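Local coordinates for biofilm-associated surface protein (Staphylococcus aureus, PDB 7C7U), which probably promotes biofilm formation as a calcium-binding, cell wall-anchored surface protein that appears to act as a switch for functional amyloid formation, at residues N308-L312 and I313-N317. Residues are numbered along the deposited sequence; the frame is centred on the assembly and turned at random.
Sequences NLNKL and IEFNN
A single 3-10 turn, 309-311, in the loop joining strand 301-305 to strand 323-331 packs against the chain that leaves it, through Leu-309 with Ile-313 and Phe-315 and through Asn-310 with Asn-317. An Asx turn starts it: OD1 of Asn-308 accepts from N of Asn-310 (3.2 Å) and also from its ND2. O of Leu-309 accepts from N of Leu-312 and from N of Ile-313, the second at 3.0 Å. Leu-309, with CG anti to its own N (chi1 -162°), sets CD2 4.0 Å from CZ at the edge of the Phe-315 ring. CG2 of Ile-313 lies over the ring centre, 3.6 Å above its plane. Branched aliphatics and a flat phenylalanine suit this place, since Leu-368 and Val-323, with Tyr-243 stacked on the Phe-315 ring, continue the apolar surroundings. On the polar side ND2 of Asn-317 donates to OD1 of Asn-310 (2.9 Å), arriving well above the carbonyl plane, the two amides almost perpendicular. Water 1 donates to that same OD1 and to O of Ile-313, and accepts from N of Phe-315. Asparagine, donor and acceptor at once, ties the turn to the chain after it, and Tyr-243 backbone bonds to Asn-310 ND2 and Asn-317 OD1 settle both amide orientations.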
ATOM      1  N   ASN A 308     -30.781  11.462 -23.565  1.00 34.84           N
ATOM      2  CA  ASN A 308     -29.748  11.104 -24.537  1.00 34.62           C
ATOM      3  C   ASN A 308     -28.516  10.661 -23.749  1.00 34.68           C
ATOM      4  O   ASN A 308     -27.693  11.495 -23.367  1.00 30.96           O
ATOM      5  CB  ASN A 308     -29.427  12.266 -25.470  1.00 33.58           C
ATOM      6  CG  ASN A 308     -28.553  11.844 -26.625  1.00 31.85           C
ATOM      7  OD1 ASN A 308     -27.807  10.877 -26.512  1.00 33.34           O
ATOM      8  ND2 ASN A 308     -28.637  12.561 -27.745  1.00 30.44           N
ATOM      9  N   LEU A 309     -28.371   9.342 -23.566  1.00 35.58           N
ATOM     10  CA  LEU A 309     -27.309   8.802 -22.722  1.00 32.81           C
ATOM     11  C   LEU A 309     -25.914   9.199 -23.196  1.00 31.43           C
ATOM     12  O   LEU A 309     -24.958   9.165 -22.402  1.00 30.16           O
ATOM     13  CB  LEU A 309     -27.442   7.277 -22.651  1.00 33.06           C
ATOM     14  CG  LEU A 309     -26.739   6.528 -21.518  1.00 32.88           C
ATOM     15  CD1 LEU A 309     -27.135   7.085 -20.154  1.00 33.87           C
ATOM     16  CD2 LEU A 309     -27.011   5.035 -21.597  1.00 29.04           C
ATOM     17  N   ASN A 310     -25.768   9.598 -24.460  1.00 30.20           N
ATOM     18  CA  ASN A 310     -24.481  10.119 -24.929  1.00 30.56           C
ATOM     19  C   ASN A 310     -23.986  11.299 -24.100  1.00 33.12           C
ATOM     20  O   ASN A 310     -22.780  11.590 -24.111  1.00 31.63           O
ATOM     21  CB  ASN A 310     -24.581  10.550 -26.394  1.00 31.17           C
ATOM     22  CG  ASN A 310     -24.676   9.377 -27.344  1.00 29.75           C
ATOM     23  OD1 ASN A 310     -23.770   8.553 -27.399  1.00 30.18           O
ATOM     24  ND2 ASN A 310     -25.745   9.323 -28.128  1.00 26.94           N
ATOM     25  N   LYS A 311     -24.875  12.002 -23.399  1.00 31.47           N
ATOM     26  CA  LYS A 311     -24.415  13.105 -22.561  1.00 35.63           C
ATOM     27  C   LYS A 311     -23.746  12.625 -21.278  1.00 34.32           C
ATOM     28  O   LYS A 311     -23.004  13.396 -20.649  1.00 35.66           O
ATOM     29  CB  LYS A 311     -25.581  14.044 -22.220  1.00 37.56           C
ATOM     30  CG  LYS A 311     -26.227  14.692 -23.446  1.00 43.61           C
ATOM     31  CD  LYS A 311     -27.116  15.878 -23.135  1.00 50.22           C
ATOM     32  CE  LYS A 311     -28.548  15.533 -22.936  1.00 52.30           C
ATOM     33  NZ  LYS A 311     -29.378  16.770 -22.785  1.00 58.12           N
ATOM     34  N   LEU A 312     -23.996  11.382 -20.869  1.00 30.74           N
ATOM     35  CA  LEU A 312     -23.483  10.852 -19.607  1.00 33.74           C
ATOM     36  C   LEU A 312     -22.347   9.865 -19.771  1.00 35.57           C
ATOM     37  O   LEU A 312     -21.497   9.762 -18.878  1.00 34.26           O
ATOM     38  CB  LEU A 312     -24.602  10.176 -18.815  1.00 29.73           C
ATOM     39  CG  LEU A 312     -25.707  11.143 -18.415  1.00 36.03           C
ATOM     40  CD1 LEU A 312     -26.771  10.426 -17.607  1.00 30.02           C
ATOM     41  CD2 LEU A 312     -25.105  12.307 -17.634  1.00 36.42           C
ATOM     42  N   ILE A 313     -22.307   9.156 -20.895  1.00 29.92           N
ATOM     43  CA  ILE A 313     -21.325   8.117 -21.157  1.00 27.78           C
ATOM     44  C   ILE A 313     -20.702   8.383 -22.516  1.00 29.63           C
ATOM     45  O   ILE A 313     -21.421   8.579 -23.505  1.00 33.74           O
ATOM     46  CB  ILE A 313     -21.962   6.713 -21.114  1.00 29.61           C
ATOM     47  CG1 ILE A 313     -22.384   6.358 -19.684  1.00 34.47           C
ATOM     48  CG2 ILE A 313     -21.001   5.660 -21.691  1.00 28.81           C
ATOM     49  CD1 ILE A 313     -23.255   5.127 -19.609  1.00 28.86           C
ATOM     50  N   GLU A 314     -19.372   8.369 -22.568  1.00 30.56           N
ATOM     51  CA  GLU A 314     -18.623   8.466 -23.814  1.00 34.65           C
ATOM     52  C   GLU A 314     -18.567   7.073 -24.447  1.00 33.42           C
ATOM     53  O   GLU A 314     -17.735   6.233 -24.085  1.00 29.85           O
ATOM     54  CB  GLU A 314     -17.227   9.034 -23.564  1.00 31.99           C
ATOM     55  CG  GLU A 314     -16.352   9.018 -24.814  1.00 37.48           C
ATOM     56  CD  GLU A 314     -16.975   9.800 -25.977  1.00 41.17           C
ATOM     57  OE1 GLU A 314     -16.760  11.031 -26.049  1.00 45.85           O
ATOM     58  OE2 GLU A 314     -17.710   9.201 -26.800  1.00 39.45           O
ATOM     59  N   PHE A 315     -19.450   6.823 -25.410  1.00 31.01           N
ATOM     60  CA  PHE A 315     -19.474   5.524 -26.062  1.00 31.44           C
ATOM     61  C   PHE A 315     -18.471   5.401 -27.202  1.00 32.46           C
ATOM     62  O   PHE A 315     -18.450   4.345 -27.852  1.00 31.14           O
ATOM     63  CB  PHE A 315     -20.868   5.227 -26.612  1.00 28.91           C
ATOM     64  CG  PHE A 315     -21.859   4.798 -25.578  1.00 27.23           C
ATOM     65  CD1 PHE A 315     -21.841   3.505 -25.077  1.00 26.79           C
ATOM     66  CD2 PHE A 315     -22.837   5.676 -25.136  1.00 25.85           C
ATOM     67  CE1 PHE A 315     -22.783   3.089 -24.138  1.00 28.12           C
ATOM     68  CE2 PHE A 315     -23.780   5.273 -24.200  1.00 26.71           C
ATOM     69  CZ  PHE A 315     -23.755   3.972 -23.698  1.00 25.68           C
ATOM     70  N   ASN A 316     -17.662   6.437 -27.458  1.00 31.33           N
ATOM     71  CA  ASN A 316     -16.760   6.478 -28.616  1.00 33.85           C
ATOM     72  C   ASN A 316     -17.497   6.045 -29.889  1.00 29.15           C
ATOM     73  O   ASN A 316     -17.094   5.118 -30.588  1.00 26.29           O
ATOM     74  CB  ASN A 316     -15.518   5.615 -28.370  1.00 31.21           C
ATOM     75  CG  ASN A 316     -14.841   5.931 -27.048  1.00 34.78           C
ATOM     76  OD1 ASN A 316     -14.551   7.084 -26.753  1.00 36.56           O
ATOM     77  ND2 ASN A 316     -14.584   4.907 -26.250  1.00 34.05           N
ATOM     78  N   ASN A 317     -18.607   6.716 -30.167  1.00 30.12           N
ATOM     79  CA  ASN A 317     -19.476   6.323 -31.274  1.00 32.33           C
ATOM     80  C   ASN A 317     -18.732   6.240 -32.606  1.00 35.76           C
ATOM     81  O   ASN A 317     -18.015   7.167 -33.005  1.00 29.52           O
ATOM     82  CB  ASN A 317     -20.653   7.290 -31.376  1.00 34.60           C
ATOM     83  CG  ASN A 317     -21.631   7.128 -30.231  1.00 34.53           C
ATOM     84  OD1 ASN A 317     -21.754   6.039 -29.655  1.00 30.46           O
ATOM     85  ND2 ASN A 317     -22.332   8.208 -29.885  1.00 30.93           N
TER
HETATM   86  O   HOH W   1     -21.185   8.895 -26.461  1.00 30.03           O
HETATM   87  O   HOH W   2     -20.494  10.975 -25.829  1.00 49.09           O